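Local coordinates for transcriptional regulator, LacI family (Burkholderia phymatum, PDB 2RGY), which probably regulates transcription by binding operator DNA and responding to a small-molecule effector, as other LacI-family regulators do, at residues V42-C47 / R61-R66; E54-A59 / H76-E81; G70-S75 / R253-Q258; V94-A99 / Q249-W254; A140-E145 / S169-E174. All blocks are in the same frame, centred on the assembly; numbering follows the deposited sequence.

How the contacts relate
Contacts 1 to 4 all lie in the N-terminal lobe, around the parallel sheet ordered 40-44, 10-14, 70-73, 93-96, 107-108, whereas contact 5 belongs to the other lobe. Contacts 1 and 2, centres 12 Å apart, share helix 52-65 and cross along the chain. Contacts 3 and 4 are only 6 Å apart between centres: helix 244-260 covers neighbouring strands 70-73 and 93-96. That helix follows strand 238-241 of the second sheet, so the chain returns to the first lobe. Contact 5, about 15 Å from contact 2 between centres, touches contacts 2 and 4 where the lobes face each other, consistent with the cleft of a two-lobed LacI-family sensor.

Contact 1: V42-C47 / R61-R66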
# COMPACT_ATOMS: atom_id res chain seq x y z
N VAL A 42 16.39 2.40 8.71
CA VAL A 42 16.87 1.99 7.41
C VAL A 42 15.98 0.81 7.07
O VAL A 42 15.85 -0.12 7.87
CB VAL A 42 18.33 1.53 7.46
CG1 VAL A 42 18.66 0.70 6.22
CG2 VAL A 42 19.25 2.74 7.53
N VAL A 43 15.34 0.85 5.91
CA VAL A 43 14.47 -0.24 5.51
C VAL A 43 15.10 -1.10 4.42
O VAL A 43 15.87 -0.60 3.59
CB VAL A 43 13.11 0.27 4.98
CG1 VAL A 43 12.18 -0.91 4.67
CG2 VAL A 43 12.47 1.18 6.01
N ALA A 44 14.78 -2.38 4.45
CA ALA A 44 15.28 -3.32 3.47
C ALA A 44 14.19 -4.34 3.17
O ALA A 44 13.44 -4.73 4.07
CB ALA A 44 16.51 -4.01 4.01
N THR A 45 14.07 -4.73 1.91
CA THR A 45 13.09 -5.72 1.51
C THR A 45 13.78 -6.74 0.62
O THR A 45 14.95 -6.58 0.28
CB THR A 45 11.92 -5.08 0.75
OG1 THR A 45 10.92 -6.09 0.51
CG2 THR A 45 12.38 -4.51 -0.59
N GLY A 46 13.07 -7.80 0.25
CA GLY A 46 13.67 -8.82 -0.59
C GLY A 46 13.98 -8.37 -2.01
O GLY A 46 13.10 -7.89 -2.71
N CYS A 47 15.24 -8.55 -2.42
CA CYS A 47 15.74 -8.18 -3.75
C CYS A 47 16.51 -9.33 -4.42
O CYS A 47 17.05 -10.21 -3.74
CB CYS A 47 16.70 -6.98 -3.68
SG CYS A 47 16.04 -5.45 -3.00
N ARG A 61 21.02 -9.84 6.70
CA ARG A 61 22.47 -9.82 6.87
C ARG A 61 23.05 -8.49 6.39
O ARG A 61 24.06 -8.02 6.91
CB ARG A 61 23.12 -11.00 6.13
CG ARG A 61 22.91 -12.34 6.84
CD ARG A 61 23.64 -13.51 6.16
NE ARG A 61 23.11 -13.81 4.83
CZ ARG A 61 22.79 -15.03 4.40
NH1 ARG A 61 22.93 -16.10 5.19
NH2 ARG A 61 22.32 -15.19 3.17
N PHE A 62 22.40 -7.88 5.41
CA PHE A 62 22.80 -6.60 4.85
C PHE A 62 22.57 -5.48 5.87
O PHE A 62 23.32 -4.51 5.93
CB PHE A 62 21.99 -6.32 3.58
CG PHE A 62 22.37 -5.06 2.86
CD1 PHE A 62 23.69 -4.85 2.44
CD2 PHE A 62 21.41 -4.08 2.56
CE1 PHE A 62 24.05 -3.70 1.72
CE2 PHE A 62 21.75 -2.92 1.84
CZ PHE A 62 23.09 -2.73 1.42
N LEU A 63 21.51 -5.62 6.67
CA LEU A 63 21.20 -4.64 7.70
C LEU A 63 22.20 -4.79 8.84
O LEU A 63 22.72 -3.81 9.37
CB LEU A 63 19.77 -4.85 8.24
CG LEU A 63 18.60 -4.53 7.31
CD1 LEU A 63 17.29 -4.95 7.98
CD2 LEU A 63 18.58 -3.04 7.00
N ILE A 64 22.45 -6.04 9.22
CA ILE A 64 23.39 -6.35 10.30
C ILE A 64 24.78 -5.88 9.93
O ILE A 64 25.54 -5.41 10.77
CB ILE A 64 23.43 -7.88 10.57
CG1 ILE A 64 22.09 -8.34 11.16
CG2 ILE A 64 24.55 -8.21 11.55
CD1 ILE A 64 22.05 -9.82 11.47
N GLY A 65 25.13 -6.01 8.65
CA GLY A 65 26.44 -5.59 8.20
C GLY A 65 26.66 -4.09 8.32
O GLY A 65 27.79 -3.64 8.46
N ARG A 66 25.58 -3.31 8.25
CA ARG A 66 25.68 -1.86 8.36
C ARG A 66 25.80 -1.41 9.82
O ARG A 66 25.95 -0.22 10.10
CB ARG A 66 24.45 -1.18 7.74
CG ARG A 66 24.58 0.34 7.62
CD ARG A 66 25.81 0.72 6.80
NE ARG A 66 26.15 2.14 6.85
CZ ARG A 66 26.70 2.74 7.90
NH1 ARG A 66 26.97 2.06 8.99
NH2 ARG A 66 27.02 4.02 7.84
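V42 opens the contact by directing CG1 at L63 of the helix, with V42 CG1 and L63 CD2 3.8 Å apart. CG1 is the branch anti to the backbone N (chi1 162°), and the two side chains run alongside each other in opposite senses instead of meeting end on. V43 points the other way, as expected of the alternation in a strand. A44 faces the helix again: its CB lies 3.8 Å from L63 CD2 and 3.9 Å from L63 CG, so the small methyl rests against the fork of the leucine. The CA atoms of A44 and L63, 7.4 Å apart, are the nearest pair of CA atoms across the two segments. L63 CD2 therefore spans two strand residues at once. T45 makes no contact with the helix segment; its OG1 is hydrogen-bonded to V15 O.

Strand 40-44 and helix 52-65 are consecutive in the chain, forming the strand-helix half of a beta-alpha-beta unit in the N-terminal lobe. The strand edge also pairs antiparallel with the second subunit, so the sheet continues across the dimer, and F62 stacks on H40 of that subunit. All three touching residues are buried and all their contacts are carbon to carbon; the chemistry implies hydrophobic association governed by shape, with the hydrogen bonding of the strand left to its neighbours in the sheet.

Contact 2: E54-A59 / H76-E81; sequences EQALEA and HDLHDE
L78 sets one methyl, CD2, against both A56 CB and L57 CD2 of helix 52-65, at a junction within the alternating beta-alpha layers of the N-terminal lobe, in the connection between strand 70-73 and helix 80-89. Its conformation is a relaxed one, with CG anti to the carbonyl carbon (chi1 -65°) and CD1 extended; CD2 is thus the branch that turns to the helix, while CD1 packs on V73 of the strand. A56 supplies its CB, 3.5 Å from L78 CD2 and 4.0 Å from L78 CG.

L57 is folded differently. Its chi2 of -48° leaves neither methyl anti to CA, so both branches curl back and the side chain lies obliquely across L78, reaching it with CD2 chiefly and CD1 more distantly. This less relaxed shape accompanies the tightest approach of the contact. Helix 80-89 follows at once, H79 occupying its N-cap position, and E81 forms a salt bridge with R53 at the start of helix 52-65. The apolar core beneath is buried, and its shortest distance is that from L57 CD2 to L78 CD2, 3.4 Å, closer than usual van der Waals separation.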
# COMPACT_ATOMS: atom_id res chain seq x y z
N GLU A 54 15.82 -16.97 1.04
CA GLU A 54 17.18 -16.47 0.91
C GLU A 54 17.23 -14.96 0.69
O GLU A 54 18.21 -14.31 1.03
CB GLU A 54 17.90 -17.18 -0.23
CG GLU A 54 18.42 -18.57 0.14
CD GLU A 54 19.48 -18.53 1.24
OE1 GLU A 54 20.21 -17.52 1.33
OE2 GLU A 54 19.59 -19.52 2.01
N GLN A 55 16.17 -14.41 0.10
CA GLN A 55 16.13 -12.97 -0.13
C GLN A 55 16.02 -12.27 1.21
O GLN A 55 16.51 -11.17 1.37
CB GLN A 55 14.93 -12.60 -0.99
CG GLN A 55 15.05 -12.97 -2.45
CD GLN A 55 13.84 -12.48 -3.23
OE1 GLN A 55 13.53 -11.30 -3.23
NE2 GLN A 55 13.15 -13.41 -3.89
N ALA A 56 15.35 -12.91 2.17
CA ALA A 56 15.20 -12.34 3.50
C ALA A 56 16.50 -12.50 4.29
O ALA A 56 16.90 -11.62 5.04
CB ALA A 56 14.04 -13.02 4.24
N LEU A 57 17.15 -13.65 4.12
CA LEU A 57 18.41 -13.90 4.81
C LEU A 57 19.44 -12.87 4.38
O LEU A 57 20.13 -12.28 5.22
CB LEU A 57 18.94 -15.31 4.50
CG LEU A 57 18.50 -16.52 5.34
CD1 LEU A 57 18.63 -16.18 6.81
CD2 LEU A 57 17.07 -16.92 5.01
N GLU A 58 19.55 -12.65 3.08
CA GLU A 58 20.50 -11.70 2.53
C GLU A 58 20.19 -10.27 2.98
O GLU A 58 21.09 -9.51 3.34
CB GLU A 58 20.50 -11.78 1.00
CG GLU A 58 20.71 -13.18 0.45
CD GLU A 58 20.66 -13.25 -1.07
OE1 GLU A 58 19.81 -12.56 -1.69
OE2 GLU A 58 21.46 -14.01 -1.66
N ALA A 59 18.92 -9.90 2.95
CA ALA A 59 18.52 -8.55 3.35
C ALA A 59 18.82 -8.28 4.82
O ALA A 59 19.37 -7.24 5.17
CB ALA A 59 17.05 -8.35 3.08
N HIS A 76 7.58 -14.40 6.85
CA HIS A 76 7.00 -15.72 7.03
C HIS A 76 7.71 -16.71 6.12
O HIS A 76 7.31 -17.87 6.03
CB HIS A 76 5.50 -15.69 6.74
CG HIS A 76 5.18 -15.33 5.32
ND1 HIS A 76 5.55 -16.13 4.25
CD2 HIS A 76 4.52 -14.27 4.79
CE1 HIS A 76 5.12 -15.57 3.13
NE2 HIS A 76 4.50 -14.45 3.43
N ASP A 77 8.76 -16.24 5.44
CA ASP A 77 9.54 -17.08 4.53
C ASP A 77 10.75 -17.66 5.27
O ASP A 77 11.30 -18.69 4.87
CB ASP A 77 10.05 -16.27 3.34
CG ASP A 77 8.94 -15.83 2.41
OD1 ASP A 77 8.35 -16.70 1.74
OD2 ASP A 77 8.65 -14.62 2.34
N LEU A 78 11.18 -16.99 6.33
CA LEU A 78 12.31 -17.46 7.10
C LEU A 78 11.89 -18.70 7.89
O LEU A 78 10.73 -18.85 8.25
CB LEU A 78 12.79 -16.39 8.09
CG LEU A 78 13.38 -15.08 7.55
CD1 LEU A 78 13.63 -14.16 8.73
CD2 LEU A 78 14.70 -15.35 6.81
N HIS A 79 12.84 -19.60 8.13
CA HIS A 79 12.54 -20.80 8.91
C HIS A 79 13.00 -20.53 10.32
O HIS A 79 13.89 -19.70 10.53
CB HIS A 79 13.28 -22.00 8.33
CG HIS A 79 12.68 -22.51 7.06
ND1 HIS A 79 11.93 -21.71 6.22
CD2 HIS A 79 12.75 -23.72 6.46
CE1 HIS A 79 11.57 -22.41 5.16
NE2 HIS A 79 12.06 -23.63 5.28
N ASP A 80 12.42 -21.22 11.29
CA ASP A 80 12.80 -20.98 12.68
C ASP A 80 14.32 -20.99 12.87
O ASP A 80 14.85 -20.14 13.59
CB ASP A 80 12.14 -22.03 13.59
CG ASP A 80 10.63 -21.84 13.71
OD1 ASP A 80 10.06 -20.99 12.99
OD2 ASP A 80 9.99 -22.55 14.52
N GLU A 81 15.02 -21.91 12.22
CA GLU A 81 16.47 -22.00 12.36
C GLU A 81 17.17 -20.72 11.89
O GLU A 81 18.26 -20.38 12.38
CB GLU A 81 17.01 -23.23 11.58
CG GLU A 81 17.27 -23.00 10.09
CD GLU A 81 17.54 -24.30 9.31
OE1 GLU A 81 18.03 -25.30 9.91
OE2 GLU A 81 17.26 -24.31 8.09

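Contact 3: G70-S75 / R253-Q258; sequences GVVVIS and RWLINQ
L255 is the one residue of 253-258 that buries surface against 70-75, and its partners are chiefly G70 and V72. The leucine has CG anti to the backbone N (chi1 -175°), and with chi2 at 60° the CD2 branch is extended to the far end of the side chain. That methyl meets V72 CG2 at 3.5 Å, slightly tighter than ordinary van der Waals contact, the two side chains crossing at a slant. V72 uses the branch that lies beside its own backbone N, while CG1 turns to the L96 side of the sheet.

G70 contributes backbone alone. L255 CD2 sits 4.2 Å from G70 C and 4.0 Å from V71 N, so it covers the peptide between them; with no side chain at G70, the CA atoms of G70 and L255 approach to 6.8 Å. I11 and V94, on the strands to either side, add to the apolar surroundings of L255.

One turn of the helix is reinforced on its outer side: Q258 NE2 donates to W254 O at 3.0 Å and lies over one face of the W254 ring, offset to the rim. Strand 70-73 and helix segment 253-258 run nearly antiparallel, at 165°, with their axes 9.2 Å apart. A helix packed lengthwise in this way on a parallel sheet, here supplied by chain returning from the second lobe, is typical of the type I periplasmic-binding-protein fold.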
# COMPACT_ATOMS: atom_id res chain seq x y z
N GLY A 70 19.88 -1.88 16.25
CA GLY A 70 18.92 -2.94 16.48
C GLY A 70 18.26 -3.29 15.16
O GLY A 70 18.29 -2.48 14.23
N VAL A 71 17.67 -4.47 15.06
CA VAL A 71 17.02 -4.85 13.82
C VAL A 71 15.62 -5.41 14.06
O VAL A 71 15.43 -6.31 14.90
CB VAL A 71 17.85 -5.90 13.06
CG1 VAL A 71 17.16 -6.25 11.75
CG2 VAL A 71 19.25 -5.38 12.81
N VAL A 72 14.65 -4.86 13.34
CA VAL A 72 13.26 -5.31 13.44
C VAL A 72 13.02 -6.22 12.24
O VAL A 72 13.29 -5.85 11.10
CB VAL A 72 12.27 -4.13 13.38
CG1 VAL A 72 10.85 -4.66 13.47
CG2 VAL A 72 12.54 -3.16 14.52
N VAL A 73 12.50 -7.41 12.49
CA VAL A 73 12.30 -8.34 11.40
C VAL A 73 10.94 -9.02 11.34
O VAL A 73 10.45 -9.51 12.34
CB VAL A 73 13.38 -9.45 11.44
CG1 VAL A 73 13.13 -10.48 10.35
CG2 VAL A 73 14.75 -8.83 11.29
N ILE A 74 10.34 -9.00 10.16
CA ILE A 74 9.07 -9.69 9.94
C ILE A 74 9.17 -10.41 8.60
O ILE A 74 9.47 -9.81 7.58
CB ILE A 74 7.84 -8.73 9.91
CG1 ILE A 74 6.57 -9.55 9.63
CG2 ILE A 74 8.01 -7.66 8.87
CD1 ILE A 74 5.28 -8.75 9.76
N SER A 75 8.93 -11.71 8.64
CA SER A 75 8.99 -12.53 7.44
C SER A 75 8.41 -13.90 7.75
O SER A 75 8.71 -14.48 8.79
CB SER A 75 10.44 -12.68 6.97
OG SER A 75 10.57 -13.71 5.99
N ARG A 253 9.26 -0.41 20.69
CA ARG A 253 9.59 0.23 21.96
C ARG A 253 10.49 -0.69 22.79
O ARG A 253 11.46 -0.23 23.41
CB ARG A 253 8.32 0.57 22.74
CG ARG A 253 7.61 1.79 22.19
CD ARG A 253 6.35 2.11 22.96
NE ARG A 253 5.77 3.37 22.51
CZ ARG A 253 4.62 3.87 22.95
NH1 ARG A 253 3.91 3.21 23.86
NH2 ARG A 253 4.19 5.04 22.49
N TRP A 254 10.17 -1.98 22.80
CA TRP A 254 10.96 -2.96 23.53
C TRP A 254 12.40 -2.92 23.03
O TRP A 254 13.34 -2.90 23.81
CB TRP A 254 10.39 -4.37 23.31
CG TRP A 254 11.14 -5.44 24.04
CD1 TRP A 254 11.03 -5.75 25.37
CD2 TRP A 254 12.13 -6.32 23.50
NE1 TRP A 254 11.89 -6.78 25.68
CE2 TRP A 254 12.58 -7.15 24.55
CE3 TRP A 254 12.69 -6.50 22.22
CZ2 TRP A 254 13.56 -8.14 24.37
CZ3 TRP A 254 13.67 -7.49 22.04
CH2 TRP A 254 14.09 -8.29 23.11
N LEU A 255 12.55 -2.87 21.70
CA LEU A 255 13.86 -2.82 21.08
C LEU A 255 14.59 -1.52 21.42
O LEU A 255 15.78 -1.52 21.71
CB LEU A 255 13.71 -2.96 19.56
CG LEU A 255 15.00 -3.05 18.73
CD1 LEU A 255 15.80 -4.26 19.18
CD2 LEU A 255 14.65 -3.14 17.25
N ILE A 256 13.86 -0.42 21.40
CA ILE A 256 14.45 0.87 21.72
C ILE A 256 14.96 0.89 23.17
O ILE A 256 16.01 1.46 23.45
CB ILE A 256 13.44 2.02 21.42
CG1 ILE A 256 13.24 2.14 19.90
CG2 ILE A 256 13.95 3.34 21.99
CD1 ILE A 256 12.26 3.21 19.46
N ASN A 257 14.23 0.24 24.08
CA ASN A 257 14.65 0.16 25.48
C ASN A 257 16.05 -0.47 25.56
O ASN A 257 16.96 0.06 26.19
CB ASN A 257 13.68 -0.71 26.29
CG ASN A 257 12.40 0.02 26.67
OD1 ASN A 257 11.51 -0.57 27.29
ND2 ASN A 257 12.30 1.29 26.31
N GLN A 258 16.19 -1.62 24.91
CA GLN A 258 17.45 -2.36 24.91
C GLN A 258 18.58 -1.60 24.24
O GLN A 258 19.73 -1.66 24.69
CB GLN A 258 17.27 -3.70 24.18
CG GLN A 258 15.90 -4.34 24.29
CD GLN A 258 15.56 -4.81 25.70
OE1 GLN A 258 16.29 -5.61 26.28
NE2 GLN A 258 14.45 -4.31 26.24

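Contact 4: V94-A99 / Q249-W254; sequences VFLNRA and QNAVRW
V94 and L96, alternate residues on one strand, close on the single methyl of A251. L96 approaches with CD2, which stands 3.3 Å from A251 CB, tighter than normal carbon contact. Its chi1 of -35° departs from the staggered value; CD1 is the extended branch, so the other methyl is the one that swings against the helix. V94, two residues earlier on the same side of the strand, touches with CG2, anti to its backbone N, both A251 CB (3.9 Å) and A251 O (3.8 Å).

Farther along the helix, W254 has CG anti to the backbone N (chi1 -180°), which directs the six-membered part of the indole toward V94. V94 CG2 meets the ring obliquely, 4.0 Å from W254 CE3. F108, on the next strand, flanks both V94 and A251. In the loop beyond the strand, R98 bonds through NH1 to S75 O and L78 O and forms a salt bridge through NH2 to D80, in the first turn of helix 80-89. Strand 94-96 and helix segment 249-254 are close to antiparallel, at 172°, with axes 8.8 Å apart: the alpha-on-beta layer of the N-terminal lobe of a LacI-family sensor domain.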
# COMPACT_ATOMS: atom_id res chain seq x y z
N VAL A 94 14.23 -7.92 17.13
CA VAL A 94 12.88 -8.19 17.58
C VAL A 94 12.16 -8.80 16.37
O VAL A 94 12.38 -8.39 15.22
CB VAL A 94 12.15 -6.90 18.07
CG1 VAL A 94 11.93 -5.93 16.93
CG2 VAL A 94 10.83 -7.28 18.73
N PHE A 95 11.32 -9.80 16.63
CA PHE A 95 10.58 -10.50 15.59
C PHE A 95 9.08 -10.25 15.68
O PHE A 95 8.49 -10.45 16.73
CB PHE A 95 10.86 -11.99 15.69
CG PHE A 95 12.31 -12.34 15.59
CD1 PHE A 95 13.00 -12.16 14.39
CD2 PHE A 95 12.99 -12.83 16.70
CE1 PHE A 95 14.36 -12.45 14.29
CE2 PHE A 95 14.36 -13.13 16.62
CZ PHE A 95 15.04 -12.94 15.41
N LEU A 96 8.47 -9.85 14.57
CA LEU A 96 7.04 -9.59 14.55
C LEU A 96 6.28 -10.73 13.86
O LEU A 96 6.81 -11.39 12.96
CB LEU A 96 6.75 -8.29 13.79
CG LEU A 96 7.75 -7.15 13.91
CD1 LEU A 96 7.37 -6.03 12.94
CD2 LEU A 96 7.80 -6.65 15.33
N ASN A 97 5.05 -10.96 14.30
CA ASN A 97 4.17 -11.98 13.73
C ASN A 97 4.61 -13.45 13.72
O ASN A 97 4.06 -14.26 12.97
CB ASN A 97 3.77 -11.57 12.31
CG ASN A 97 2.37 -12.02 11.94
OD1 ASN A 97 1.43 -11.90 12.74
ND2 ASN A 97 2.20 -12.51 10.71
N ARG A 98 5.62 -13.79 14.53
CA ARG A 98 6.06 -15.18 14.65
C ARG A 98 6.81 -15.36 15.96
O ARG A 98 7.38 -14.41 16.49
CB ARG A 98 6.93 -15.63 13.47
CG ARG A 98 8.26 -14.94 13.30
CD ARG A 98 8.87 -15.42 11.99
NE ARG A 98 9.16 -16.84 12.01
CZ ARG A 98 9.39 -17.58 10.93
NH1 ARG A 98 9.34 -17.03 9.73
NH2 ARG A 98 9.69 -18.87 11.06
N ALA A 99 6.79 -16.58 16.48
CA ALA A 99 7.43 -16.88 17.75
C ALA A 99 8.95 -17.02 17.69
O ALA A 99 9.53 -17.21 16.62
CB ALA A 99 6.81 -18.16 18.34
N GLN A 249 4.20 -1.08 17.63
CA GLN A 249 4.60 -0.01 18.52
C GLN A 249 5.34 -0.59 19.73
O GLN A 249 6.40 -0.10 20.12
CB GLN A 249 3.36 0.77 18.96
CG GLN A 249 3.63 1.83 20.01
CD GLN A 249 2.39 2.60 20.37
OE1 GLN A 249 1.39 2.03 20.81
NE2 GLN A 249 2.44 3.91 20.18
N ASN A 250 4.78 -1.64 20.32
CA ASN A 250 5.39 -2.26 21.48
C ASN A 250 6.65 -3.07 21.15
O ASN A 250 7.60 -3.10 21.94
CB ASN A 250 4.34 -3.13 22.19
CG ASN A 250 3.38 -2.30 23.03
OD1 ASN A 250 3.69 -1.92 24.16
ND2 ASN A 250 2.21 -1.99 22.46
N ALA A 251 6.68 -3.70 19.99
CA ALA A 251 7.85 -4.47 19.58
C ALA A 251 9.01 -3.50 19.39
O ALA A 251 10.12 -3.76 19.83
CB ALA A 251 7.57 -5.21 18.27
N VAL A 252 8.74 -2.37 18.74
CA VAL A 252 9.78 -1.37 18.50
C VAL A 252 10.20 -0.66 19.79
O VAL A 252 11.37 -0.34 19.96
CB VAL A 252 9.33 -0.35 17.44
CG1 VAL A 252 10.39 0.71 17.26
CG2 VAL A 252 9.09 -1.07 16.11
N ARG A 253 9.26 -0.41 20.69
CA ARG A 253 9.59 0.23 21.96
C ARG A 253 10.49 -0.69 22.79
O ARG A 253 11.46 -0.23 23.41
CB ARG A 253 8.32 0.57 22.74
CG ARG A 253 7.61 1.79 22.19
CD ARG A 253 6.35 2.11 22.96
NE ARG A 253 5.77 3.37 22.51
CZ ARG A 253 4.62 3.87 22.95
NH1 ARG A 253 3.91 3.21 23.86
NH2 ARG A 253 4.19 5.04 22.49
N TRP A 254 10.17 -1.98 22.80
CA TRP A 254 10.96 -2.96 23.53
C TRP A 254 12.40 -2.92 23.03
O TRP A 254 13.34 -2.90 23.81
CB TRP A 254 10.39 -4.37 23.31
CG TRP A 254 11.14 -5.44 24.04
CD1 TRP A 254 11.03 -5.75 25.37
CD2 TRP A 254 12.13 -6.32 23.50
NE1 TRP A 254 11.89 -6.78 25.68
CE2 TRP A 254 12.58 -7.15 24.55
CE3 TRP A 254 12.69 -6.50 22.22
CZ2 TRP A 254 13.56 -8.14 24.37
CZ3 TRP A 254 13.67 -7.49 22.04
CH2 TRP A 254 14.09 -8.29 23.11

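Contact 5: A140-E145 / S169-E174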
# COMPACT_ATOMS: atom_id res chain seq x y z
N ALA A 140 3.82 -20.85 6.30
CA ALA A 140 3.80 -19.64 7.12
C ALA A 140 3.10 -19.99 8.43
O ALA A 140 1.93 -20.35 8.42
CB ALA A 140 3.06 -18.52 6.40
N SER A 141 3.82 -19.88 9.55
CA SER A 141 3.26 -20.22 10.85
C SER A 141 2.05 -19.36 11.22
O SER A 141 1.12 -19.85 11.86
CB SER A 141 4.32 -20.12 11.95
OG SER A 141 4.70 -18.78 12.20
N ASP A 142 2.05 -18.10 10.83
CA ASP A 142 0.92 -17.24 11.15
C ASP A 142 -0.31 -17.75 10.40
O ASP A 142 -1.44 -17.58 10.85
CB ASP A 142 1.23 -15.80 10.74
CG ASP A 142 1.77 -15.69 9.33
OD1 ASP A 142 2.67 -16.48 8.98
OD2 ASP A 142 1.30 -14.81 8.57
N ASN A 143 -0.07 -18.40 9.26
CA ASN A 143 -1.17 -18.92 8.46
C ASN A 143 -1.67 -20.23 9.04
O ASN A 143 -2.88 -20.45 9.14
CB ASN A 143 -0.72 -19.13 7.01
CG ASN A 143 -1.85 -19.60 6.11
OD1 ASN A 143 -2.00 -20.79 5.84
ND2 ASN A 143 -2.65 -18.66 5.65
N VAL A 144 -0.75 -21.10 9.43
CA VAL A 144 -1.12 -22.39 9.99
C VAL A 144 -1.99 -22.28 11.25
O VAL A 144 -2.95 -23.04 11.41
CB VAL A 144 0.12 -23.23 10.32
CG1 VAL A 144 -0.29 -24.56 10.93
CG2 VAL A 144 0.91 -23.47 9.04
N GLU A 145 -1.67 -21.34 12.13
CA GLU A 145 -2.43 -21.17 13.37
C GLU A 145 -3.75 -20.50 13.09
O GLU A 145 -4.73 -20.70 13.78
CB GLU A 145 -1.61 -20.37 14.38
CG GLU A 145 -0.70 -21.25 15.20
CD GLU A 145 0.56 -20.54 15.65
OE1 GLU A 145 0.43 -19.41 16.17
OE2 GLU A 145 1.66 -21.13 15.49
N SER A 169 -2.33 -20.29 -1.33
CA SER A 169 -1.91 -19.15 -2.14
C SER A 169 -0.70 -18.44 -1.51
O SER A 169 -0.06 -19.00 -0.63
CB SER A 169 -3.07 -18.17 -2.34
OG SER A 169 -2.75 -17.25 -3.36
N ASP A 170 -0.42 -17.21 -1.94
CA ASP A 170 0.76 -16.51 -1.42
C ASP A 170 0.56 -15.13 -0.81
O ASP A 170 1.52 -14.38 -0.68
CB ASP A 170 1.79 -16.40 -2.54
CG ASP A 170 1.29 -15.58 -3.72
OD1 ASP A 170 0.19 -15.00 -3.61
OD2 ASP A 170 2.00 -15.49 -4.74
N PHE A 171 -0.66 -14.79 -0.41
CA PHE A 171 -0.95 -13.48 0.19
C PHE A 171 -0.93 -12.29 -0.78
O PHE A 171 -1.21 -11.16 -0.36
CB PHE A 171 0.03 -13.14 1.33
CG PHE A 171 -0.18 -13.94 2.58
CD1 PHE A 171 -1.46 -14.16 3.09
CD2 PHE A 171 0.92 -14.44 3.29
CE1 PHE A 171 -1.65 -14.86 4.30
CE2 PHE A 171 0.75 -15.13 4.50
CZ PHE A 171 -0.55 -15.34 5.00
N SER A 172 -0.60 -12.51 -2.04
CA SER A 172 -0.54 -11.41 -3.02
C SER A 172 -1.84 -11.20 -3.79
O SER A 172 -2.70 -12.08 -3.83
CB SER A 172 0.57 -11.67 -4.04
OG SER A 172 0.23 -12.78 -4.86
N PRO A 173 -2.00 -10.03 -4.43
CA PRO A 173 -3.21 -9.74 -5.20
C PRO A 173 -3.45 -10.77 -6.30
O PRO A 173 -4.54 -11.32 -6.42
CB PRO A 173 -2.94 -8.35 -5.78
CG PRO A 173 -2.06 -7.72 -4.75
CD PRO A 173 -1.11 -8.85 -4.41
N GLU A 174 -2.41 -11.04 -7.10
CA GLU A 174 -2.51 -12.00 -8.19
C GLU A 174 -2.74 -13.42 -7.68
O GLU A 174 -3.44 -14.22 -8.31
CB GLU A 174 -1.24 -11.98 -9.05
CG GLU A 174 0.02 -12.36 -8.29
CD GLU A 174 0.73 -11.17 -7.67
OE1 GLU A 174 0.06 -10.20 -7.26
OE2 GLU A 174 1.99 -11.21 -7.58
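F171 reaches across to D142 and N143 with the far end of its ring, and this is the close part of the contact. D142 OD2 lies 4.1 Å from F171 CZ and from F171 CE2, the two side chains coming from opposite directions with the carboxylate and ring planes 41° apart. The amide end of N143 comes to the same CZ corner, its plane steeply inclined to the ring, at 74°. Both neighbours meet the ring obliquely. D142 owes its place to chi1 49°, which sets CG between the backbone N and the carbonyl carbon, and its carboxylate has its main polar partner in R146, a salt bridge. The ring of H76, from the opposite lobe, also meets that of F171.

These residues lie where two helices begin: A140 is the N-cap of helix 141-155 and S172 that of helix 173-186. Helix starts and loops at the ends of sheet strands, facing the other lobe, commonly line the effector cleft in LacI-family sensor domains, and the position of F171 is consistent with this.

The other side is looser. The nearest CA atoms, N143 and F171, are 9.9 Å apart, so the segments are bridged by side chains alone. D170, exposed, leaves 140-145 alone and makes an Asx turn: S172 N donates to D170 OD1 at 3.0 Å from above the carboxylate plane. S172 OG makes a second, unusually short bond to D170 OD1 from the same face (2.5 Å, so its exact length is doubtful), and also caps the backbone N of G175.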